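Local atomic coordinates of disulfide oxidoreductase (Xylella fastidiosa, PDB entry 2REM), a protein that probably acts in the periplasm as a DsbA-type, thioredoxin-fold oxidoreductase that introduces disulfide bonds into other proteins. Residues A[60-65]-A[76-81]; A[29-34]-A[45-50]. All blocks are in the same frame, centred on the assembly; numbering follows the deposited sequence.

Interaction 1: residues A[60-65]-A[76-81]; sequences FTLVPA and RAYLAA
This is a buried, mainly apolar contact between Leu62 and Pro64 on strand 58-64, at the edge of the central sheet, and Tyr78 and Leu79 on helix 71-83. The helix is the first one after that strand, at the start of the helical part that DsbA proteins carry within their thioredoxin fold. The two short segments run at 139° to each other, with axes 8.5 Å apart at their closest. Together they bury 212 Å².

Tyr78 does most of the reaching. Its CG lies anti to the backbone N (chi1 174°), which sends the ring from the helix across to the strand. The ring meets the strand obliquely at two places. Near its base, Pro64 CG is 3.8 Å from Tyr78 CD2. At its far end, Leu62 CB packs 3.8 Å from Tyr78 CZ and comes closer still to the hydroxyl, with Leu62 CB 3.4 Å from Tyr78 OH. Leu79 meets the same proline from the next position on the helix, with Leu79 CG 3.8 Å from Pro64 CG. The proline ring is therefore touched by both helix side chains.

No direct hydrogen bond joins the segments. A water at the edge of the Tyr78 ring, in its plane, lies a short 2.5 Å from Tyr78 OH and gives a long bond of 3.3 Å to Leu62 O. The Tyr78 ring also meets Phe33 edge-to-face, and Leu79 packs on Phe141 of helix 135-151. The contact thus rests on carbon packing, while a single water bridges the phenol oxygen and the strand backbone, with one short and one long distance.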
ATOM      1  N   PHE A  60      -8.944   5.454   0.041  1.00 16.72           N
ATOM      2  CA  PHE A  60      -7.536   5.247   0.348  1.00 17.32           C
ATOM      3  C   PHE A  60      -7.252   3.755   0.429  1.00 16.75           C
ATOM      4  O   PHE A  60      -7.887   3.029   1.199  1.00 17.13           O
ATOM      5  CB  PHE A  60      -7.174   5.973   1.646  1.00 18.76           C
ATOM      6  CG  PHE A  60      -5.829   5.606   2.182  1.00 19.49           C
ATOM      7  CD1 PHE A  60      -4.701   5.731   1.405  1.00 20.15           C
ATOM      8  CD2 PHE A  60      -5.704   5.133   3.487  1.00 23.43           C
ATOM      9  CE1 PHE A  60      -3.454   5.364   1.896  1.00 20.63           C
ATOM     10  CE2 PHE A  60      -4.451   4.775   3.999  1.00 23.64           C
ATOM     11  CZ  PHE A  60      -3.335   4.889   3.195  1.00 21.01           C
ATOM     12  N   THR A  61      -6.309   3.302  -0.376  1.00 15.47           N
ATOM     13  CA  THR A  61      -6.097   1.879  -0.560  1.00 15.72           C
ATOM     14  C   THR A  61      -4.627   1.579  -0.425  1.00 15.32           C
ATOM     15  O   THR A  61      -3.791   2.285  -0.981  1.00 15.79           O
ATOM     16  CB  THR A  61      -6.606   1.436  -1.936  1.00 15.61           C
ATOM     17  OG1 THR A  61      -8.002   1.713  -1.997  1.00 15.72           O
ATOM     18  CG2 THR A  61      -6.357  -0.062  -2.172  1.00 16.92           C
ATOM     19  N   LEU A  62      -4.310   0.545   0.340  1.00 14.66           N
ATOM     20  CA  LEU A  62      -2.948   0.032   0.391  1.00 14.38           C
ATOM     21  C   LEU A  62      -2.756  -0.998  -0.677  1.00 13.28           C
ATOM     22  O   LEU A  62      -3.609  -1.890  -0.860  1.00 13.79           O
ATOM     23  CB  LEU A  62      -2.658  -0.607   1.764  1.00 14.31           C
ATOM     24  CG  LEU A  62      -2.784   0.319   2.961  1.00 16.16           C
ATOM     25  CD1 LEU A  62      -2.413  -0.452   4.198  1.00 14.96           C
ATOM     26  CD2 LEU A  62      -1.915   1.572   2.823  1.00 15.37           C
ATOM     27  N   VAL A  63      -1.634  -0.900  -1.381  1.00 11.50           N
ATOM     28  CA  VAL A  63      -1.268  -1.902  -2.362  1.00 11.27           C
ATOM     29  C   VAL A  63       0.161  -2.323  -2.032  1.00 11.32           C
ATOM     30  O   VAL A  63       1.102  -1.508  -2.062  1.00 10.93           O
ATOM     31  CB  VAL A  63      -1.389  -1.395  -3.840  1.00 10.64           C
ATOM     32  CG1 VAL A  63      -0.833  -2.439  -4.867  1.00 10.99           C
ATOM     33  CG2 VAL A  63      -2.839  -1.048  -4.169  1.00 10.26           C
ATOM     34  N   PRO A  64       0.335  -3.615  -1.721  1.00 11.49           N
ATOM     35  CA  PRO A  64       1.672  -4.018  -1.362  1.00 11.25           C
ATOM     36  C   PRO A  64       2.555  -4.040  -2.608  1.00 11.25           C
ATOM     37  O   PRO A  64       2.070  -4.336  -3.718  1.00 11.33           O
ATOM     38  CB  PRO A  64       1.468  -5.416  -0.764  1.00 11.36           C
ATOM     39  CG  PRO A  64       0.258  -5.948  -1.412  1.00 11.84           C
ATOM     40  CD  PRO A  64      -0.628  -4.735  -1.728  1.00 11.29           C
ATOM     41  N   ALA A  65       3.818  -3.673  -2.421  1.00 11.14           N
ATOM     42  CA  ALA A  65       4.833  -3.716  -3.444  1.00 12.00           C
ATOM     43  C   ALA A  65       5.277  -5.152  -3.716  1.00 12.84           C
ATOM     44  O   ALA A  65       5.871  -5.840  -2.846  1.00 12.29           O
ATOM     45  CB  ALA A  65       6.048  -2.826  -3.047  1.00 12.30           C
ATOM     46  N   ARG A  76       2.355 -10.888  -0.044  1.00 10.98           N
ATOM     47  CA  ARG A  76       1.403 -11.955   0.113  1.00 12.14           C
ATOM     48  C   ARG A  76       0.855 -12.006   1.552  1.00 11.60           C
ATOM     49  O   ARG A  76      -0.337 -12.258   1.750  1.00 13.19           O
ATOM     50  CB  ARG A  76       2.052 -13.276  -0.338  1.00 13.09           C
ATOM     51  CG  ARG A  76       1.093 -14.267  -0.895  1.00 16.34           C
ATOM     52  CD  ARG A  76       1.852 -15.479  -1.450  1.00 16.07           C
ATOM     53  NE  ARG A  76       2.494 -15.206  -2.730  1.00 15.98           N
ATOM     54  CZ  ARG A  76       1.899 -15.226  -3.920  1.00 18.54           C
ATOM     55  NH1 ARG A  76       2.639 -14.980  -5.000  1.00 16.39           N
ATOM     56  NH2 ARG A  76       0.578 -15.501  -4.045  1.00 19.29           N
ATOM     57  N   ALA A  77       1.721 -11.750   2.536  1.00 11.29           N
ATOM     58  CA  ALA A  77       1.315 -11.636   3.930  1.00 11.00           C
ATOM     59  C   ALA A  77       0.219 -10.576   4.070  1.00 10.44           C
ATOM     60  O   ALA A  77      -0.817 -10.829   4.645  1.00  9.60           O
ATOM     61  CB  ALA A  77       2.484 -11.267   4.816  1.00 10.35           C
ATOM     62  N   TYR A  78       0.489  -9.378   3.569  1.00 10.32           N
ATOM     63  CA  TYR A  78      -0.506  -8.318   3.628  1.00 10.32           C
ATOM     64  C   TYR A  78      -1.831  -8.755   3.031  1.00  9.46           C
ATOM     65  O   TYR A  78      -2.880  -8.567   3.630  1.00 10.11           O
ATOM     66  CB  TYR A  78      -0.023  -7.047   2.908  1.00 10.25           C
ATOM     67  CG  TYR A  78      -1.148  -6.040   2.882  1.00 12.03           C
ATOM     68  CD1 TYR A  78      -1.477  -5.316   4.036  1.00 10.47           C
ATOM     69  CD2 TYR A  78      -1.908  -5.844   1.711  1.00 12.66           C
ATOM     70  CE1 TYR A  78      -2.554  -4.419   4.037  1.00 13.59           C
ATOM     71  CE2 TYR A  78      -2.977  -4.944   1.690  1.00 11.47           C
ATOM     72  CZ  TYR A  78      -3.286  -4.244   2.854  1.00 14.08           C
ATOM     73  OH  TYR A  78      -4.324  -3.357   2.844  1.00 15.73           O
ATOM     74  N   LEU A  79      -1.780  -9.294   1.817  1.00  9.90           N
ATOM     75  CA  LEU A  79      -2.997  -9.686   1.126  1.00  9.81           C
ATOM     76  C   LEU A  79      -3.756 -10.769   1.876  1.00  9.82           C
ATOM     77  O   LEU A  79      -4.954 -10.689   1.978  1.00 10.26           O
ATOM     78  CB  LEU A  79      -2.707 -10.122  -0.321  1.00 10.19           C
ATOM     79  CG  LEU A  79      -2.096  -8.959  -1.137  1.00  9.82           C
ATOM     80  CD1 LEU A  79      -1.523  -9.494  -2.416  1.00 12.65           C
ATOM     81  CD2 LEU A  79      -3.107  -7.859  -1.431  1.00 10.64           C
ATOM     82  N   ALA A  80      -3.051 -11.791   2.359  1.00  9.35           N
ATOM     83  CA  ALA A  80      -3.697 -12.843   3.152  1.00  9.41           C
ATOM     84  C   ALA A  80      -4.348 -12.218   4.399  1.00  9.31           C
ATOM     85  O   ALA A  80      -5.484 -12.512   4.722  1.00  9.49           O
ATOM     86  CB  ALA A  80      -2.685 -13.921   3.558  1.00 10.90           C
ATOM     87  N   ALA A  81      -3.619 -11.329   5.070  1.00  9.00           N
ATOM     88  CA  ALA A  81      -4.155 -10.635   6.251  1.00  9.99           C
ATOM     89  C   ALA A  81      -5.414  -9.882   5.891  1.00  9.89           C
ATOM     90  O   ALA A  81      -6.389  -9.886   6.632  1.00 10.22           O
ATOM     91  CB  ALA A  81      -3.130  -9.668   6.797  1.00  9.86           C
TER
HETATM   92  O   HOH W   1      -5.950  -3.311   0.924  1.00 25.97           O

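Interaction 2: residues A[29-34]-A[45-50]; sequences VVEIFG and SKLQAW
The beta-alpha-beta unit of the thioredoxin fold includes this contact, in which Val29 and Glu31 of strand 27-33 meet Trp50 and Leu47 of helix 38-52. A CxxC of thioredoxin type, Cys37 and Cys40, lies at the start of this helix. These two thiols are not joined in this structure.

Trp50 reaches the strand with the six-membered part of its indole. Val29 CG1 lies obliquely to the ring, 3.6 Å from Trp50 CH2. Val29 CG2 lies at the ring edge, in its plane, 3.8 Å from the same CH2 atom. Both Val29 methyl groups therefore meet one corner of the indole. The polar corner is used separately: Trp50 NE1 is hydrogen-bonded to Asp180 of helix 172-190.

One turn earlier, Leu47 lays CD2 against the aliphatic part of Glu31, 3.6 Å from Glu31 CG. The fit of the Glu31 carboxylate against this methyl is doubtful, because the modelled atoms are too close. The Glu31 side chain also touches the residues of the CxxC.

Around the pair, Leu47 also rests on Phe60 of strand 58-64 and Ile159 of strand 158-161. Helix 172-190 adjoins Val29 through Val183 and Trp50 through Leu176 and Thr179.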
ATOM      1  N   VAL A  29      -6.671   7.047  -3.778  1.00 12.61           N
ATOM      2  CA  VAL A  29      -5.319   7.308  -3.354  1.00 12.36           C
ATOM      3  C   VAL A  29      -4.758   5.983  -2.903  1.00 11.71           C
ATOM      4  O   VAL A  29      -5.189   5.432  -1.898  1.00 11.79           O
ATOM      5  CB  VAL A  29      -5.269   8.332  -2.207  1.00 12.36           C
ATOM      6  CG1 VAL A  29      -3.824   8.587  -1.804  1.00 12.43           C
ATOM      7  CG2 VAL A  29      -5.923   9.660  -2.682  1.00 12.01           C
ATOM      8  N   VAL A  30      -3.797   5.489  -3.664  1.00 12.23           N
ATOM      9  CA  VAL A  30      -3.094   4.272  -3.321  1.00 11.98           C
ATOM     10  C   VAL A  30      -1.743   4.606  -2.722  1.00 12.26           C
ATOM     11  O   VAL A  30      -1.041   5.511  -3.191  1.00 12.01           O
ATOM     12  CB  VAL A  30      -2.939   3.330  -4.563  1.00 11.53           C
ATOM     13  CG1 VAL A  30      -1.864   2.225  -4.304  1.00 10.24           C
ATOM     14  CG2 VAL A  30      -4.278   2.727  -4.926  1.00 12.17           C
ATOM     15  N   GLU A  31      -1.401   3.900  -1.644  1.00 12.97           N
ATOM     16  CA  GLU A  31      -0.005   3.809  -1.203  1.00 12.14           C
ATOM     17  C   GLU A  31       0.523   2.432  -1.549  1.00 11.40           C
ATOM     18  O   GLU A  31       0.017   1.424  -1.036  1.00 11.10           O
ATOM     19  CB  GLU A  31       0.142   3.972   0.306  1.00 12.18           C
ATOM     20  CG  GLU A  31       1.634   4.048   0.722  1.00 11.21           C
ATOM     21  CD  GLU A  31       1.922   3.531   2.134  1.00 13.08           C
ATOM     22  OE1 GLU A  31       1.105   2.775   2.694  1.00 13.04           O
ATOM     23  OE2 GLU A  31       2.990   3.877   2.678  1.00 13.26           O
ATOM     24  N   ILE A  32       1.529   2.402  -2.411  1.00 11.77           N
ATOM     25  CA  ILE A  32       2.311   1.200  -2.666  1.00 11.70           C
ATOM     26  C   ILE A  32       3.338   1.176  -1.551  1.00 11.31           C
ATOM     27  O   ILE A  32       4.095   2.139  -1.356  1.00 11.65           O
ATOM     28  CB  ILE A  32       2.984   1.207  -4.053  1.00 12.06           C
ATOM     29  CG1 ILE A  32       1.929   1.410  -5.156  1.00 12.75           C
ATOM     30  CG2 ILE A  32       3.853  -0.069  -4.256  1.00 10.65           C
ATOM     31  CD1 ILE A  32       2.504   1.503  -6.571  1.00 12.56           C
ATOM     32  N   PHE A  33       3.294   0.108  -0.753  1.00 11.42           N
ATOM     33  CA  PHE A  33       4.155   0.001   0.413  1.00 11.06           C
ATOM     34  C   PHE A  33       4.715  -1.425   0.444  1.00 10.75           C
ATOM     35  O   PHE A  33       4.185  -2.343  -0.206  1.00 11.34           O
ATOM     36  CB  PHE A  33       3.327   0.217   1.699  1.00 10.63           C
ATOM     37  CG  PHE A  33       2.538  -1.011   2.085  1.00 10.80           C
ATOM     38  CD1 PHE A  33       3.034  -1.911   3.038  1.00 12.94           C
ATOM     39  CD2 PHE A  33       1.346  -1.303   1.449  1.00 10.80           C
ATOM     40  CE1 PHE A  33       2.347  -3.065   3.328  1.00 10.66           C
ATOM     41  CE2 PHE A  33       0.649  -2.451   1.757  1.00 10.80           C
ATOM     42  CZ  PHE A  33       1.147  -3.325   2.689  1.00 11.12           C
ATOM     43  N   GLY A  34       5.777  -1.604   1.196  1.00 10.46           N
ATOM     44  CA  GLY A  34       6.205  -2.936   1.602  1.00 10.74           C
ATOM     45  C   GLY A  34       6.432  -2.939   3.107  1.00 10.57           C
ATOM     46  O   GLY A  34       6.967  -1.979   3.671  1.00 12.05           O
ATOM     47  N   SER A  45       2.108   5.893  10.245  1.00 20.21           N
ATOM     48  CA  SER A  45       1.280   6.627  11.203  1.00 21.94           C
ATOM     49  C   SER A  45       0.816   7.951  10.622  1.00 21.09           C
ATOM     50  O   SER A  45      -0.348   8.306  10.791  1.00 20.60           O
ATOM     51  CB  SER A  45       2.007   6.844  12.525  1.00 23.66           C
ATOM     52  OG  SER A  45       3.019   7.813  12.353  1.00 28.97           O
ATOM     53  N   LYS A  46       1.724   8.674   9.953  1.00 21.31           N
ATOM     54  CA  LYS A  46       1.378   9.949   9.303  1.00 22.12           C
ATOM     55  C   LYS A  46       0.353   9.686   8.193  1.00 20.67           C
ATOM     56  O   LYS A  46      -0.610  10.443   8.036  1.00 20.17           O
ATOM     57  CB  LYS A  46       2.611  10.698   8.737  1.00 22.21           C
ATOM     58  CG  LYS A  46       3.295  11.658   9.701  1.00 26.89           C
ATOM     59  CD  LYS A  46       4.468  12.433   9.050  1.00 26.18           C
ATOM     60  CE  LYS A  46       5.192  13.346  10.048  1.00 31.98           C
ATOM     61  NZ  LYS A  46       6.150  12.609  10.940  1.00 36.02           N
ATOM     62  N   LEU A  47       0.562   8.597   7.453  1.00 18.73           N
ATOM     63  CA  LEU A  47      -0.304   8.259   6.340  1.00 17.66           C
ATOM     64  C   LEU A  47      -1.693   7.849   6.829  1.00 18.30           C
ATOM     65  O   LEU A  47      -2.704   8.241   6.253  1.00 18.27           O
ATOM     66  CB  LEU A  47       0.311   7.130   5.517  1.00 16.04           C
ATOM     67  CG  LEU A  47      -0.525   6.650   4.317  1.00 16.07           C
ATOM     68  CD1 LEU A  47      -0.816   7.749   3.293  1.00 16.05           C
ATOM     69  CD2 LEU A  47       0.200   5.531   3.667  1.00 15.27           C
ATOM     70  N   GLN A  48      -1.741   7.063   7.897  1.00 19.22           N
ATOM     71  CA  GLN A  48      -3.033   6.624   8.400  1.00 20.51           C
ATOM     72  C   GLN A  48      -3.815   7.799   8.930  1.00 21.10           C
ATOM     73  O   GLN A  48      -5.019   7.895   8.701  1.00 21.31           O
ATOM     74  CB  GLN A  48      -2.905   5.491   9.429  1.00 21.41           C
ATOM     75  CG  GLN A  48      -2.290   4.181   8.855  1.00 21.23           C
ATOM     76  CD  GLN A  48      -3.136   3.427   7.800  1.00 24.72           C
ATOM     77  OE1 GLN A  48      -2.580   2.706   6.970  1.00 27.28           O
ATOM     78  NE2 GLN A  48      -4.457   3.571   7.845  1.00 24.07           N
ATOM     79  N   ALA A  49      -3.129   8.725   9.602  1.00 21.90           N
ATOM     80  CA  ALA A  49      -3.792   9.910  10.113  1.00 23.68           C
ATOM     81  C   ALA A  49      -4.377  10.723   8.961  1.00 23.31           C
ATOM     82  O   ALA A  49      -5.527  11.196   9.031  1.00 24.35           O
ATOM     83  CB  ALA A  49      -2.824  10.760  10.936  1.00 24.61           C
ATOM     84  N   TRP A  50      -3.568  10.894   7.922  1.00 20.99           N
ATOM     85  CA  TRP A  50      -3.984  11.575   6.706  1.00 20.98           C
ATOM     86  C   TRP A  50      -5.217  10.875   6.111  1.00 20.26           C
ATOM     87  O   TRP A  50      -6.199  11.514   5.781  1.00 20.41           O
ATOM     88  CB  TRP A  50      -2.823  11.603   5.703  1.00 19.56           C
ATOM     89  CG  TRP A  50      -3.194  12.197   4.378  1.00 19.82           C
ATOM     90  CD1 TRP A  50      -3.047  13.494   3.984  1.00 21.44           C
ATOM     91  CD2 TRP A  50      -3.784  11.508   3.283  1.00 18.90           C
ATOM     92  NE1 TRP A  50      -3.496  13.648   2.693  1.00 20.82           N
ATOM     93  CE2 TRP A  50      -3.956  12.443   2.242  1.00 19.16           C
ATOM     94  CE3 TRP A  50      -4.180  10.177   3.073  1.00 18.23           C
ATOM     95  CZ2 TRP A  50      -4.531  12.095   1.018  1.00 16.88           C
ATOM     96  CZ3 TRP A  50      -4.739   9.835   1.863  1.00 18.45           C
ATOM     97  CH2 TRP A  50      -4.915  10.798   0.854  1.00 17.54           C
TER

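From the N terminus, interaction 2 closes first: strand 27-33 leads through the CxxC at the helix start into helix 38-52, which folds back on it. The chain then enters strand 58-64, parallel to strand 27-33 and next to it in the sheet. Interaction 1 closes the following loop, where helix 71-83 returns to that strand. The two contacts are in series, neither nested nor crossed, with centres about 12 Å apart. The neighbouring strands join them through probable backbone hydrogen bonds, Thr61 N to Val29 O at 2.8 Å and Ala65 N to Phe33 O at 2.6 Å. Together they tie the redox-site helix and the first following helix to one sheet.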